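Local coordinates for inactivation-no-after-potential D protein (Drosophila melanogaster, PDB 5F67) that probably serves as a scaffold in fly photoreceptor signalling, its third PDZ domain binding the tail of the TRP channel, at residues V67-N77 and A96-L107. Sequence-based numbering, arbitrary orientation.
Sequences VKVGDMLLAVN and AEGVVTMILLTL
Thr106 OG1 donates to Asp71 OD1 at 2.6 Å from above the carboxylate plane, while OD2 of the same carboxylate takes the backbone N of Lys68 at 3.0 Å, steeply out of that plane, and a salt bridge from Arg25. The Lys68 bond ties the side chain back over the type II turn 68-71, and these three partners together restrain the rotation of the carboxylate. Strand 72-76 then pairs antiparallel with strand 99-105: Met72 and Leu105 exchange backbone bonds, but the ladder slips by one residue beyond Leu73. Leu74 N bonds Ile103 O (2.8 Å) and Ala75 O bonds Ile103 N (3.1 Å), which defines a classic beta bulge. Leu74 and Ala75 consequently both pack on Ile103, Leu74 CB against CG2 and Ala75 CB against CD1, next to Ile17 of helix 17-20. On the opposite face Leu104 CD1 meets Val67 CG2 at 3.7 Å, the Leu104 side chain crossing that of Val67 at about a right angle, and Leu104 CD2 meets Leu73 CD1. Met102, its CG beside the backbone N (chi1 -66°), lays CB, CG and SD along that same Leu73 methyl. At the far end the side chain of Asn77 takes over a backbone's role, OD1 receiving Thr101 N at 2.9 Å in a nearly straight bond (171°), while Asn77 N bonds Thr101 O. A water links Asn77 ND2 to the carbonyls of Glu97 and Val99. This bulged pair forms the two inner strands of the PDZ domain's four-stranded antiparallel sheet, between strands 25-30 and 79-80.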
ATOM      1  N   VAL A  67       3.614  -7.242   1.980  1.00 14.60           N
ATOM      2  CA  VAL A  67       2.774  -6.520   1.018  1.00 14.25           C
ATOM      3  C   VAL A  67       2.986  -7.199  -0.335  1.00 13.75           C
ATOM      4  O   VAL A  67       4.129  -7.537  -0.676  1.00 16.19           O
ATOM      5  CB  VAL A  67       3.196  -5.045   0.923  1.00 11.86           C
ATOM      6  CG1 VAL A  67       2.344  -4.285  -0.115  1.00 13.01           C
ATOM      7  CG2 VAL A  67       3.107  -4.386   2.302  1.00 14.12           C
ATOM      8  N   LYS A  68       1.906  -7.425  -1.089  1.00 12.81           N
ATOM      9  CA  LYS A  68       2.026  -8.055  -2.403  1.00 15.79           C
ATOM     10  C   LYS A  68       1.507  -7.135  -3.492  1.00 17.91           C
ATOM     11  O   LYS A  68       0.540  -6.390  -3.275  1.00 16.36           O
ATOM     12  CB  LYS A  68       1.229  -9.364  -2.467  1.00 15.13           C
ATOM     13  CG  LYS A  68       1.591 -10.368  -1.394  1.00 21.44           C
ATOM     14  CD  LYS A  68       3.080 -10.663  -1.383  1.00 39.60           C
ATOM     15  CE  LYS A  68       3.411 -11.680  -0.293  1.00 64.34           C
ATOM     16  NZ  LYS A  68       4.860 -11.688   0.052  1.00 71.21           N
ATOM     17  N   VAL A  69       2.151  -7.187  -4.657  1.00 15.07           N
ATOM     18  CA  VAL A  69       1.632  -6.493  -5.833  1.00 13.21           C
ATOM     19  C   VAL A  69       0.230  -7.021  -6.115  1.00 15.31           C
ATOM     20  O   VAL A  69       0.001  -8.237  -6.091  1.00 17.19           O
ATOM     21  CB  VAL A  69       2.541  -6.694  -7.069  1.00 18.21           C
ATOM     22  CG1 VAL A  69       1.912  -6.085  -8.320  1.00 17.30           C
ATOM     23  CG2 VAL A  69       3.929  -6.086  -6.816  1.00 18.75           C
ATOM     24  N   GLY A  70      -0.707  -6.107  -6.366  1.00 15.69           N
ATOM     25  CA  GLY A  70      -2.089  -6.484  -6.616  1.00 15.19           C
ATOM     26  C   GLY A  70      -2.985  -6.341  -5.394  1.00 17.92           C
ATOM     27  O   GLY A  70      -4.212  -6.368  -5.526  1.00 18.08           O
ATOM     28  N   ASP A  71      -2.393  -6.204  -4.205  1.00 15.23           N
ATOM     29  CA  ASP A  71      -3.197  -6.055  -2.983  1.00 14.01           C
ATOM     30  C   ASP A  71      -4.020  -4.775  -3.053  1.00 12.58           C
ATOM     31  O   ASP A  71      -3.530  -3.753  -3.550  1.00 13.51           O
ATOM     32  CB  ASP A  71      -2.309  -5.954  -1.744  1.00 16.35           C
ATOM     33  CG  ASP A  71      -1.770  -7.291  -1.284  1.00 20.18           C
ATOM     34  OD1 ASP A  71      -2.163  -8.336  -1.854  1.00 20.31           O
ATOM     35  OD2 ASP A  71      -0.954  -7.288  -0.328  1.00 15.27           O
ATOM     36  N   MET A  72      -5.254  -4.810  -2.556  1.00 11.87           N
ATOM     37  CA  MET A  72      -6.044  -3.575  -2.481  1.00 10.03           C
ATOM     38  C   MET A  72      -5.705  -2.860  -1.183  1.00 16.04           C
ATOM     39  O   MET A  72      -5.652  -3.485  -0.128  1.00 14.10           O
ATOM     40  CB  MET A  72      -7.539  -3.891  -2.517  1.00 11.26           C
ATOM     41  CG  MET A  72      -8.450  -2.674  -2.682  1.00 14.21           C
ATOM     42  SD  MET A  72     -10.191  -3.182  -2.622  1.00 23.09           S
ATOM     43  CE  MET A  72     -10.975  -1.622  -3.077  1.00 30.84           C
ATOM     44  N   LEU A  73      -5.462  -1.555  -1.265  1.00 10.77           N
ATOM     45  CA  LEU A  73      -5.117  -0.745  -0.099  1.00  9.97           C
ATOM     46  C   LEU A  73      -6.384  -0.116   0.468  1.00 14.94           C
ATOM     47  O   LEU A  73      -7.033   0.712  -0.198  1.00 14.86           O
ATOM     48  CB  LEU A  73      -4.112   0.350  -0.501  1.00 10.86           C
ATOM     49  CG  LEU A  73      -3.746   1.324   0.617  1.00 10.81           C
ATOM     50  CD1 LEU A  73      -3.007   0.615   1.747  1.00 14.64           C
ATOM     51  CD2 LEU A  73      -2.906   2.477   0.063  1.00 12.35           C
ATOM     52  N   LEU A  74      -6.746  -0.521   1.686  1.00 12.54           N
ATOM     53  CA  LEU A  74      -8.037  -0.149   2.262  1.00 12.95           C
ATOM     54  C   LEU A  74      -7.943   0.948   3.330  1.00 11.12           C
ATOM     55  O   LEU A  74      -8.907   1.679   3.554  1.00 12.81           O
ATOM     56  CB  LEU A  74      -8.727  -1.390   2.832  1.00 10.25           C
ATOM     57  CG  LEU A  74      -8.928  -2.503   1.797  1.00 13.94           C
ATOM     58  CD1 LEU A  74      -9.398  -3.787   2.469  1.00 17.87           C
ATOM     59  CD2 LEU A  74      -9.934  -2.072   0.758  1.00 21.08           C
ATOM     60  N   ALA A  75      -6.793   1.066   3.983  1.00 10.92           N
ATOM     61  CA  ALA A  75      -6.563   2.174   4.917  1.00 10.37           C
ATOM     62  C   ALA A  75      -5.085   2.463   5.098  1.00 12.31           C
ATOM     63  O   ALA A  75      -4.250   1.569   4.960  1.00 13.29           O
ATOM     64  CB  ALA A  75      -7.200   1.876   6.266  1.00 14.92           C
ATOM     65  N   VAL A  76      -4.776   3.718   5.415  1.00 11.99           N
ATOM     66  CA  VAL A  76      -3.423   4.125   5.795  1.00 13.65           C
ATOM     67  C   VAL A  76      -3.547   4.769   7.165  1.00 14.42           C
ATOM     68  O   VAL A  76      -4.180   5.825   7.291  1.00 12.45           O
ATOM     69  CB  VAL A  76      -2.855   5.141   4.805  1.00 10.87           C
ATOM     70  CG1 VAL A  76      -1.457   5.608   5.258  1.00 12.88           C
ATOM     71  CG2 VAL A  76      -2.787   4.527   3.413  1.00 14.73           C
ATOM     72  N   ASN A  77      -2.946   4.147   8.180  1.00 10.36           N
ATOM     73  CA  ASN A  77      -3.174   4.560   9.566  1.00 12.47           C
ATOM     74  C   ASN A  77      -4.674   4.652   9.817  1.00 17.39           C
ATOM     75  O   ASN A  77      -5.392   3.703   9.503  1.00 16.75           O
ATOM     76  CB  ASN A  77      -2.426   5.856   9.916  1.00 13.33           C
ATOM     77  CG  ASN A  77      -0.916   5.658   9.966  1.00 15.03           C
ATOM     78  OD1 ASN A  77      -0.433   4.574  10.301  1.00 16.51           O
ATOM     79  ND2 ASN A  77      -0.163   6.699   9.626  1.00 16.22           N
ATOM     80  N   ALA A  96       2.789  10.140   5.739  1.00 15.82           N
ATOM     81  CA  ALA A  96       2.928   9.268   6.905  1.00 17.23           C
ATOM     82  C   ALA A  96       4.393   9.072   7.266  1.00 23.41           C
ATOM     83  O   ALA A  96       5.238   8.911   6.384  1.00 19.03           O
ATOM     84  CB  ALA A  96       2.255   7.920   6.637  1.00 19.49           C
ATOM     85  N   GLU A  97       4.698   9.094   8.565  1.00 16.39           N
ATOM     86  CA  GLU A  97       6.072   8.931   9.029  1.00 17.07           C
ATOM     87  C   GLU A  97       6.125   7.774  10.004  1.00 15.12           C
ATOM     88  O   GLU A  97       5.108   7.404  10.582  1.00 17.35           O
ATOM     89  CB  GLU A  97       6.552  10.177   9.775  1.00 28.21           C
ATOM     90  CG  GLU A  97       6.425  11.496   9.023  1.00 37.29           C
ATOM     91  CD  GLU A  97       6.627  12.695   9.944  1.00 66.60           C
ATOM     92  OE1 GLU A  97       6.085  13.781   9.650  1.00 76.99           O
ATOM     93  OE2 GLU A  97       7.326  12.547  10.970  1.00 70.85           O
ATOM     94  N   GLY A  98       7.317   7.220  10.195  1.00 13.83           N
ATOM     95  CA  GLY A  98       7.512   6.180  11.186  1.00 14.24           C
ATOM     96  C   GLY A  98       6.877   4.880  10.750  1.00 16.63           C
ATOM     97  O   GLY A  98       6.905   4.534   9.561  1.00 15.10           O
ATOM     98  N   VAL A  99       6.292   4.164  11.704  1.00 10.46           N
ATOM     99  CA  VAL A  99       5.552   2.943  11.383  1.00  9.34           C
ATOM    100  C   VAL A  99       4.180   3.269  10.805  1.00  9.56           C
ATOM    101  O   VAL A  99       3.335   3.876  11.469  1.00 16.54           O
ATOM    102  CB  VAL A  99       5.389   2.053  12.610  1.00 12.36           C
ATOM    103  CG1 VAL A  99       4.615   0.776  12.251  1.00 12.75           C
ATOM    104  CG2 VAL A  99       6.763   1.679  13.149  1.00 14.76           C
ATOM    105  N   VAL A 100       3.963   2.833   9.566  1.00  9.26           N
ATOM    106  CA  VAL A 100       2.740   3.146   8.846  1.00  9.94           C
ATOM    107  C   VAL A 100       1.876   1.900   8.824  1.00 14.42           C
ATOM    108  O   VAL A 100       2.319   0.831   8.393  1.00 14.11           O
ATOM    109  CB  VAL A 100       3.041   3.610   7.406  1.00 10.76           C
ATOM    110  CG1 VAL A 100       1.741   4.022   6.687  1.00 12.83           C
ATOM    111  CG2 VAL A 100       4.036   4.772   7.416  1.00 11.75           C
ATOM    112  N   THR A 101       0.657   2.037   9.334  1.00 10.96           N
ATOM    113  CA  THR A 101      -0.283   0.934   9.404  1.00 10.21           C
ATOM    114  C   THR A 101      -1.037   0.909   8.084  1.00 19.14           C
ATOM    115  O   THR A 101      -1.597   1.927   7.663  1.00 19.82           O
ATOM    116  CB  THR A 101      -1.308   1.163  10.516  1.00 13.16           C
ATOM    117  OG1 THR A 101      -0.634   1.345  11.766  1.00 15.92           O
ATOM    118  CG2 THR A 101      -2.276  -0.029  10.616  1.00 20.01           C
ATOM    119  N   MET A 102      -1.049  -0.236   7.414  1.00 11.82           N
ATOM    120  CA  MET A 102      -1.847  -0.346   6.204  1.00  8.93           C
ATOM    121  C   MET A 102      -2.774  -1.547   6.313  1.00 11.31           C
ATOM    122  O   MET A 102      -2.383  -2.594   6.823  1.00 13.52           O
ATOM    123  CB  MET A 102      -0.942  -0.499   4.983  1.00 14.26           C
ATOM    124  CG  MET A 102      -0.090   0.742   4.709  1.00 17.78           C
ATOM    125  SD  MET A 102       0.829   0.602   3.165  1.00 24.52           S
ATOM    126  CE  MET A 102       2.138  -0.531   3.633  1.00 23.26           C
ATOM    127  N   ILE A 103      -4.005  -1.385   5.840  1.00  9.76           N
ATOM    128  CA  ILE A 103      -4.910  -2.514   5.766  1.00  9.11           C
ATOM    129  C   ILE A 103      -4.937  -2.911   4.311  1.00 13.97           C
ATOM    130  O   ILE A 103      -5.216  -2.084   3.431  1.00 13.85           O
ATOM    131  CB  ILE A 103      -6.333  -2.156   6.220  1.00  8.99           C
ATOM    132  CG1 ILE A 103      -6.323  -1.798   7.712  1.00 12.36           C
ATOM    133  CG2 ILE A 103      -7.263  -3.339   5.997  1.00 10.18           C
ATOM    134  CD1 ILE A 103      -7.679  -1.378   8.249  1.00 15.17           C
ATOM    135  N   LEU A 104      -4.628  -4.177   4.060  1.00 11.67           N
ATOM    136  CA  LEU A 104      -4.469  -4.677   2.701  1.00 12.29           C
ATOM    137  C   LEU A 104      -5.343  -5.893   2.471  1.00 17.21           C
ATOM    138  O   LEU A 104      -5.575  -6.677   3.382  1.00 14.03           O
ATOM    139  CB  LEU A 104      -3.009  -5.075   2.469  1.00 10.82           C
ATOM    140  CG  LEU A 104      -1.966  -3.957   2.482  1.00 17.78           C
ATOM    141  CD1 LEU A 104      -0.556  -4.548   2.545  1.00 17.74           C
ATOM    142  CD2 LEU A 104      -2.124  -3.042   1.264  1.00 17.65           C
ATOM    143  N   LEU A 105      -5.797  -6.072   1.236  1.00 11.43           N
ATOM    144  CA  LEU A 105      -6.587  -7.250   0.886  1.00 15.79           C
ATOM    145  C   LEU A 105      -5.953  -7.940  -0.315  1.00 19.22           C
ATOM    146  O   LEU A 105      -5.849  -7.355  -1.401  1.00 16.35           O
ATOM    147  CB  LEU A 105      -8.030  -6.855   0.551  1.00 12.81           C
ATOM    148  CG  LEU A 105      -8.933  -7.989   0.049  1.00 12.87           C
ATOM    149  CD1 LEU A 105      -9.204  -9.021   1.146  1.00 15.04           C
ATOM    150  CD2 LEU A 105     -10.239  -7.426  -0.467  1.00 15.69           C
ATOM    151  N   THR A 106      -5.502  -9.174  -0.120  1.00 14.82           N
ATOM    152  CA  THR A 106      -4.949  -9.947  -1.229  1.00 18.03           C
ATOM    153  C   THR A 106      -6.101 -10.687  -1.878  1.00 18.79           C
ATOM    154  O   THR A 106      -6.868 -11.372  -1.194  1.00 21.26           O
ATOM    155  CB  THR A 106      -3.879 -10.960  -0.749  1.00 22.44           C
ATOM    156  OG1 THR A 106      -2.763 -10.252  -0.201  1.00 17.72           O
ATOM    157  CG2 THR A 106      -3.382 -11.813  -1.910  1.00 23.73           C
ATOM    158  N   LEU A 107      -6.242 -10.533  -3.189  1.00 22.83           N
ATOM    159  CA  LEU A 107      -7.374 -11.119  -3.900  1.00 28.96           C
ATOM    160  C   LEU A 107      -6.960 -12.417  -4.594  1.00 34.64           C
ATOM    161  O   LEU A 107      -5.890 -12.493  -5.210  1.00 42.13           O
ATOM    162  CB  LEU A 107      -7.959 -10.098  -4.883  1.00 26.38           C
ATOM    163  CG  LEU A 107      -8.577  -8.913  -4.130  1.00 30.20           C
ATOM    164  CD1 LEU A 107      -8.481  -7.616  -4.905  1.00 44.37           C
ATOM    165  CD2 LEU A 107     -10.008  -9.202  -3.796  1.00 25.85           C
TER
HETATM  166  O   HOH W   1      -4.457  -9.319  -5.051  1.00 24.77           O
HETATM  167  O   HOH W   2       2.723   6.651  10.575  1.00 20.12           O